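Local atomic coordinates of ABC transporter periplasmic peptide-binding protein (Pseudoalteromonas, PDB entry 4QFP), a protein that probably binds dipeptides in the periplasm and hands them to an ABC transporter for uptake into the cell. Residues Asn306-Gln311 with Lys360-Glu365; Ser342-Pro347 with Gln485-Ala490. All coordinates share one frame; numbering follows the deposited sequence.

Contact 1: Asn306-Gln311 with Lys360-Glu365; sequences NLKVRQ and KKLLTE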
loop_
_atom_site.group_PDB
_atom_site.type_symbol
_atom_site.label_atom_id
_atom_site.label_comp_id
_atom_site.label_asym_id
_atom_site.label_seq_id
_atom_site.Cartn_x
_atom_site.Cartn_y
_atom_site.Cartn_z
ATOM N N ASN A 306 21.392 -13.889 -12.034
ATOM C CA ASN A 306 22.835 -13.696 -11.966
ATOM C C ASN A 306 23.199 -12.289 -11.527
ATOM O O ASN A 306 22.919 -11.314 -12.228
ATOM C CB ASN A 306 23.471 -13.981 -13.317
ATOM C CG ASN A 306 24.973 -14.011 -13.249
ATOM O OD1 ASN A 306 25.570 -13.551 -12.275
ATOM N ND2 ASN A 306 25.600 -14.557 -14.278
ATOM N N LEU A 307 23.832 -12.190 -10.367
ATOM C CA LEU A 307 24.150 -10.893 -9.784
ATOM C C LEU A 307 24.924 -9.983 -10.735
ATOM O O LEU A 307 24.584 -8.809 -10.880
ATOM C CB LEU A 307 24.917 -11.082 -8.484
ATOM C CG LEU A 307 25.334 -9.808 -7.761
ATOM C CD1 LEU A 307 24.115 -8.947 -7.449
ATOM C CD2 LEU A 307 26.083 -10.192 -6.498
ATOM N N LYS A 308 25.963 -10.508 -11.380
ATOM C CA LYS A 308 26.717 -9.704 -12.335
ATOM C C LYS A 308 25.814 -9.076 -13.389
ATOM O O LYS A 308 26.024 -7.940 -13.793
ATOM C CB LYS A 308 27.818 -10.523 -13.016
ATOM C CG LYS A 308 29.182 -10.425 -12.342
ATOM C CD LYS A 308 30.256 -9.959 -13.333
ATOM C CE LYS A 308 31.650 -10.006 -12.705
ATOM N NZ LYS A 308 32.708 -9.460 -13.607
ATOM N N VAL A 309 24.814 -9.814 -13.853
ATOM C CA VAL A 309 23.901 -9.254 -14.842
ATOM C C VAL A 309 23.064 -8.130 -14.227
ATOM O O VAL A 309 22.891 -7.070 -14.836
ATOM C CB VAL A 309 23.009 -10.337 -15.476
ATOM C CG1 VAL A 309 21.796 -9.711 -16.150
ATOM C CG2 VAL A 309 23.829 -11.170 -16.472
ATOM N N ARG A 310 22.563 -8.350 -13.017
ATOM C CA ARG A 310 21.793 -7.319 -12.327
ATOM C C ARG A 310 22.667 -6.083 -12.064
ATOM O O ARG A 310 22.247 -4.946 -12.300
ATOM C CB ARG A 310 21.200 -7.863 -11.019
ATOM C CG ARG A 310 20.304 -9.095 -11.205
ATOM C CD ARG A 310 19.404 -9.349 -9.987
ATOM N NE ARG A 310 20.158 -9.624 -8.763
ATOM C CZ ARG A 310 20.592 -10.832 -8.410
ATOM N NH1 ARG A 310 20.357 -11.875 -9.193
ATOM N NH2 ARG A 310 21.261 -11.002 -7.271
ATOM N N GLN A 311 23.887 -6.310 -11.590
ATOM C CA GLN A 311 24.826 -5.216 -11.358
ATOM C C GLN A 311 25.152 -4.480 -12.649
ATOM O O GLN A 311 25.233 -3.254 -12.665
ATOM C CB GLN A 311 26.095 -5.735 -10.694
ATOM C CG GLN A 311 25.843 -6.289 -9.308
ATOM C CD GLN A 311 27.076 -6.890 -8.686
ATOM O OE1 GLN A 311 27.348 -6.688 -7.502
ATOM N NE2 GLN A 311 27.831 -7.642 -9.477
ATOM N N LYS A 360 28.674 -2.274 -20.100
ATOM C CA LYS A 360 29.073 -3.143 -21.194
ATOM C C LYS A 360 30.195 -4.099 -20.775
ATOM O O LYS A 360 30.193 -5.278 -21.137
ATOM C CB LYS A 360 29.493 -2.314 -22.407
ATOM C CG LYS A 360 29.728 -3.139 -23.655
ATOM C CD LYS A 360 28.432 -3.750 -24.175
ATOM C CE LYS A 360 28.643 -4.408 -25.537
ATOM N NZ LYS A 360 27.355 -4.617 -26.269
ATOM N N LYS A 361 31.146 -3.587 -20.002
ATOM C CA LYS A 361 32.271 -4.382 -19.535
ATOM C C LYS A 361 31.827 -5.449 -18.538
ATOM O O LYS A 361 32.315 -6.578 -18.566
ATOM C CB LYS A 361 33.340 -3.469 -18.936
ATOM C CG LYS A 361 34.481 -4.177 -18.240
ATOM C CD LYS A 361 34.318 -4.084 -16.728
ATOM C CE LYS A 361 35.650 -4.171 -16.010
ATOM N NZ LYS A 361 35.479 -4.167 -14.522
ATOM N N LEU A 362 30.887 -5.101 -17.670
ATOM C CA LEU A 362 30.350 -6.068 -16.719
ATOM C C LEU A 362 29.478 -7.110 -17.408
ATOM O O LEU A 362 29.512 -8.285 -17.050
ATOM C CB LEU A 362 29.568 -5.369 -15.613
ATOM C CG LEU A 362 30.398 -4.498 -14.673
ATOM C CD1 LEU A 362 29.519 -3.878 -13.589
ATOM C CD2 LEU A 362 31.510 -5.315 -14.055
ATOM N N LEU A 363 28.697 -6.682 -18.397
ATOM C CA LEU A 363 27.913 -7.627 -19.182
ATOM C C LEU A 363 28.849 -8.639 -19.836
ATOM O O LEU A 363 28.643 -9.847 -19.737
ATOM C CB LEU A 363 27.096 -6.912 -20.254
ATOM C CG LEU A 363 25.581 -6.877 -20.048
ATOM C CD1 LEU A 363 24.890 -6.753 -21.395
ATOM C CD2 LEU A 363 25.117 -8.118 -19.318
ATOM N N THR A 364 29.886 -8.141 -20.501
ATOM C CA THR A 364 30.859 -9.017 -21.142
ATOM C C THR A 364 31.462 -9.982 -20.129
ATOM O O THR A 364 31.484 -11.184 -20.344
ATOM C CB THR A 364 31.988 -8.218 -21.831
ATOM O OG1 THR A 364 31.418 -7.216 -22.679
ATOM C CG2 THR A 364 32.843 -9.145 -22.681
ATOM N N GLU A 365 31.945 -9.450 -19.014
ATOM C CA GLU A 365 32.566 -10.289 -18.001
ATOM C C GLU A 365 31.602 -11.363 -17.500
ATOM O O GLU A 365 32.015 -12.466 -17.158
ATOM C CB GLU A 365 33.067 -9.439 -16.837
ATOM C CG GLU A 365 34.109 -8.410 -17.245
ATOM C CD GLU A 365 34.696 -7.672 -16.061
ATOM O OE1 GLU A 365 34.099 -7.720 -14.963
ATOM O OE2 GLU A 365 35.760 -7.041 -16.225
#
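The CA atoms come nearest at Val309 and Leu363, 6.1 Å apart, where helix segments 307-311 and 360-365 run antiparallel at 166° with axes 8.7 Å apart. Lys308 spans the gap with a chain bent at its second torsion (chi2 -124°). Its CD passes 4.1 Å from Leu362 O, and its NZ ends 2.6 Å from Glu365 OE1 in a salt bridge. The two side chains cross obliquely, the ammonium lying beside Glu365 CB as well as at its carboxylate. Lys361, one turn earlier on the glutamate's own helix, may widen the bridge into a network through the other carboxylate oxygen, although the position of that oxygen is doubtful. A methionine in place of Lys308 would probably leave the Glu365 carboxylate without its charged mate across the helices. The two helices lie beside strand 372-377 in a solute-binding protein of family 5, and Phe372 of that strand touches both Val309 and Leu363. Between these two, Val309 CG2 faces Leu363 CD2 at 4.4 Å, an apolar contact on the buried side. Leu362 brings CD1 to within 4.4 Å of Gln311 O and also rests on Ala312 and His315. Helix 307-314 is capped by Asn306, whose OD1 accepts a weak 3.2 Å bond from Lys308 N. Arg310 ties the same helix to the backbone carbonyls of Phe304 and Gln497.

Contact 2: Ser342-Pro347 with Gln485-Ala490; sequences SWAFEP and QYYDAA
Glu346 and Asp488 stack their carboxylates, the planes 24° apart, while the side chains cross at about a right angle. Glu346 OE1 lies 3.6 Å from Asp488 OD2, and Glu346 OE2 comes 3.3 Å from Asp488 CB. Two like charges this close would tend to raise the proton affinity of one of them. A salt bridge from Lys484 to Asp488 OD1 probably eases the strain. Glu346 gets there with CG anti to its N (chi1 174°) and an extended chain, which carries the carboxylate across to Asp488. Next to this pair, Ala344 CB sits 3.8 Å from Tyr487 CB and nearly as close to CD2 of the same ring. Trp343 adds its CH2, 4.2 Å from Tyr487 CE2, at the edge of the tyrosine ring and near its plane. The irregular link from strand 332-333 to helix 356-366 is thus laid against helix 480-497 of this periplasmic binding protein fold, without a direct hydrogen bond between the two segments. Gln491, one turn beyond Tyr487, supplies the polar connection: its amide receives Glu346 N on OE1 and donates through NE2 to the carbonyls of Ala344 and Tyr487. Further out, a type I turn from Ser342 to Phe345 presents Trp343 and Ala344 to the helix, closed by Phe345 N to Ser342 O at 3.0 Å. On the helix side, the Tyr487 ring meets Phe444 with nearly parallel planes, and its hydroxyl hydrogen-bonds Arg483.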
loop_
_atom_site.group_PDB
_atom_site.type_symbol
_atom_site.label_atom_id
_atom_site.label_comp_id
_atom_site.label_asym_id
_atom_site.label_seq_id
_atom_site.Cartn_x
_atom_site.Cartn_y
_atom_site.Cartn_z
ATOM N N SER A 342 12.696 8.478 6.987
ATOM C CA SER A 342 12.545 7.268 7.782
ATOM C C SER A 342 13.626 7.235 8.844
ATOM O O SER A 342 14.799 7.463 8.546
ATOM C CB SER A 342 12.674 6.033 6.893
ATOM O OG SER A 342 12.714 4.863 7.685
ATOM N N TRP A 343 13.242 6.940 10.082
ATOM C CA TRP A 343 14.220 6.894 11.158
ATOM C C TRP A 343 15.281 5.812 10.997
ATOM O O TRP A 343 16.315 5.858 11.660
ATOM C CB TRP A 343 13.564 6.835 12.552
ATOM C CG TRP A 343 12.697 5.628 12.914
ATOM C CD1 TRP A 343 11.334 5.609 13.012
ATOM C CD2 TRP A 343 13.136 4.306 13.278
ATOM N NE1 TRP A 343 10.901 4.364 13.396
ATOM C CE2 TRP A 343 11.983 3.546 13.561
ATOM C CE3 TRP A 343 14.386 3.693 13.383
ATOM C CZ2 TRP A 343 12.043 2.206 13.947
ATOM C CZ3 TRP A 343 14.444 2.353 13.758
ATOM C CH2 TRP A 343 13.280 1.628 14.033
ATOM N N ALA A 344 15.043 4.850 10.112
ATOM C CA ALA A 344 16.019 3.779 9.900
ATOM C C ALA A 344 16.872 4.009 8.654
ATOM O O ALA A 344 17.749 3.207 8.330
ATOM C CB ALA A 344 15.317 2.427 9.828
ATOM N N PHE A 345 16.635 5.129 7.983
ATOM C CA PHE A 345 17.326 5.454 6.737
ATOM C C PHE A 345 18.847 5.451 6.880
ATOM O O PHE A 345 19.390 6.027 7.819
ATOM C CB PHE A 345 16.855 6.819 6.230
ATOM C CG PHE A 345 17.742 7.423 5.168
ATOM C CD1 PHE A 345 17.713 6.948 3.869
ATOM C CD2 PHE A 345 18.588 8.494 5.474
ATOM C CE1 PHE A 345 18.520 7.522 2.875
ATOM C CE2 PHE A 345 19.396 9.070 4.495
ATOM C CZ PHE A 345 19.360 8.579 3.189
ATOM N N GLU A 346 19.526 4.784 5.951
ATOM C CA GLU A 346 20.978 4.880 5.839
ATOM C C GLU A 346 21.385 4.880 4.377
ATOM O O GLU A 346 21.147 3.909 3.667
ATOM C CB GLU A 346 21.678 3.733 6.561
ATOM C CG GLU A 346 23.188 3.726 6.331
ATOM C CD GLU A 346 23.894 2.573 7.017
ATOM O OE1 GLU A 346 24.630 2.831 8.000
ATOM O OE2 GLU A 346 23.728 1.413 6.570
ATOM N N PRO A 347 22.013 5.974 3.921
ATOM C CA PRO A 347 22.447 6.071 2.524
ATOM C C PRO A 347 23.557 5.070 2.256
ATOM O O PRO A 347 24.463 4.956 3.077
ATOM C CB PRO A 347 22.995 7.496 2.429
ATOM C CG PRO A 347 23.423 7.829 3.809
ATOM C CD PRO A 347 22.464 7.122 4.728
ATOM N N GLN A 485 20.235 -0.713 13.572
ATOM C CA GLN A 485 21.423 -1.448 13.162
ATOM C C GLN A 485 21.040 -2.573 12.204
ATOM O O GLN A 485 21.637 -2.734 11.132
ATOM C CB GLN A 485 22.178 -1.979 14.382
ATOM C CG GLN A 485 22.894 -0.873 15.138
ATOM C CD GLN A 485 23.383 -1.308 16.503
ATOM O OE1 GLN A 485 23.476 -0.496 17.426
ATOM N NE2 GLN A 485 23.701 -2.591 16.640
ATOM N N TYR A 486 20.032 -3.349 12.583
ATOM C CA TYR A 486 19.556 -4.403 11.700
ATOM C C TYR A 486 19.010 -3.838 10.390
ATOM O O TYR A 486 19.289 -4.358 9.318
ATOM C CB TYR A 486 18.526 -5.272 12.418
ATOM C CG TYR A 486 19.163 -6.088 13.519
ATOM C CD1 TYR A 486 20.029 -7.127 13.217
ATOM C CD2 TYR A 486 18.927 -5.800 14.854
ATOM C CE1 TYR A 486 20.629 -7.869 14.213
ATOM C CE2 TYR A 486 19.527 -6.537 15.860
ATOM C CZ TYR A 486 20.375 -7.571 15.532
ATOM O OH TYR A 486 20.974 -8.318 16.526
ATOM N N TYR A 487 18.247 -2.757 10.462
ATOM C CA TYR A 487 17.750 -2.158 9.226
ATOM C C TYR A 487 18.862 -1.608 8.329
ATOM O O TYR A 487 18.731 -1.609 7.108
ATOM C CB TYR A 487 16.689 -1.114 9.527
ATOM C CG TYR A 487 15.421 -1.754 10.046
ATOM C CD1 TYR A 487 14.895 -2.893 9.443
ATOM C CD2 TYR A 487 14.776 -1.249 11.156
ATOM C CE1 TYR A 487 13.731 -3.489 9.922
ATOM C CE2 TYR A 487 13.625 -1.836 11.642
ATOM C CZ TYR A 487 13.109 -2.957 11.025
ATOM O OH TYR A 487 11.959 -3.530 11.526
ATOM N N ASP A 488 19.962 -1.162 8.927
ATOM C CA ASP A 488 21.114 -0.727 8.140
ATOM C C ASP A 488 21.668 -1.901 7.342
ATOM O O ASP A 488 21.996 -1.766 6.169
ATOM C CB ASP A 488 22.231 -0.174 9.038
ATOM C CG ASP A 488 21.869 1.150 9.699
ATOM O OD1 ASP A 488 20.869 1.786 9.292
ATOM O OD2 ASP A 488 22.599 1.552 10.636
ATOM N N ALA A 489 21.793 -3.050 8.002
ATOM C CA ALA A 489 22.329 -4.250 7.368
ATOM C C ALA A 489 21.408 -4.741 6.267
ATOM O O ALA A 489 21.869 -5.232 5.239
ATOM C CB ALA A 489 22.546 -5.357 8.410
ATOM N N ALA A 490 20.102 -4.634 6.490
ATOM C CA ALA A 490 19.125 -4.991 5.471
ATOM C C ALA A 490 19.304 -4.098 4.247
ATOM O O ALA A 490 19.303 -4.568 3.104
ATOM C CB ALA A 490 17.707 -4.851 6.023
#

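From the N terminus, the chain first reaches 306-311, then 342-347, then 360-365, where contact 1 closes a loop with 48 residues between its segments. Contact 2 starts inside that loop and closes only at 485-490, after 137 intervening residues, so the two contacts cross rather than nest. Contact 1 pairs helix 307-314 with helix 356-366 beside strand 372-377; contact 2 fixes the connection leading into helix 356-366 against helix 480-497. Their centres are 27 Å apart and their nearest atoms about 12 Å, so the two do not meet directly. Helix 480-497 nevertheless relates to both, since its C-terminal end reaches the first helix of contact 1.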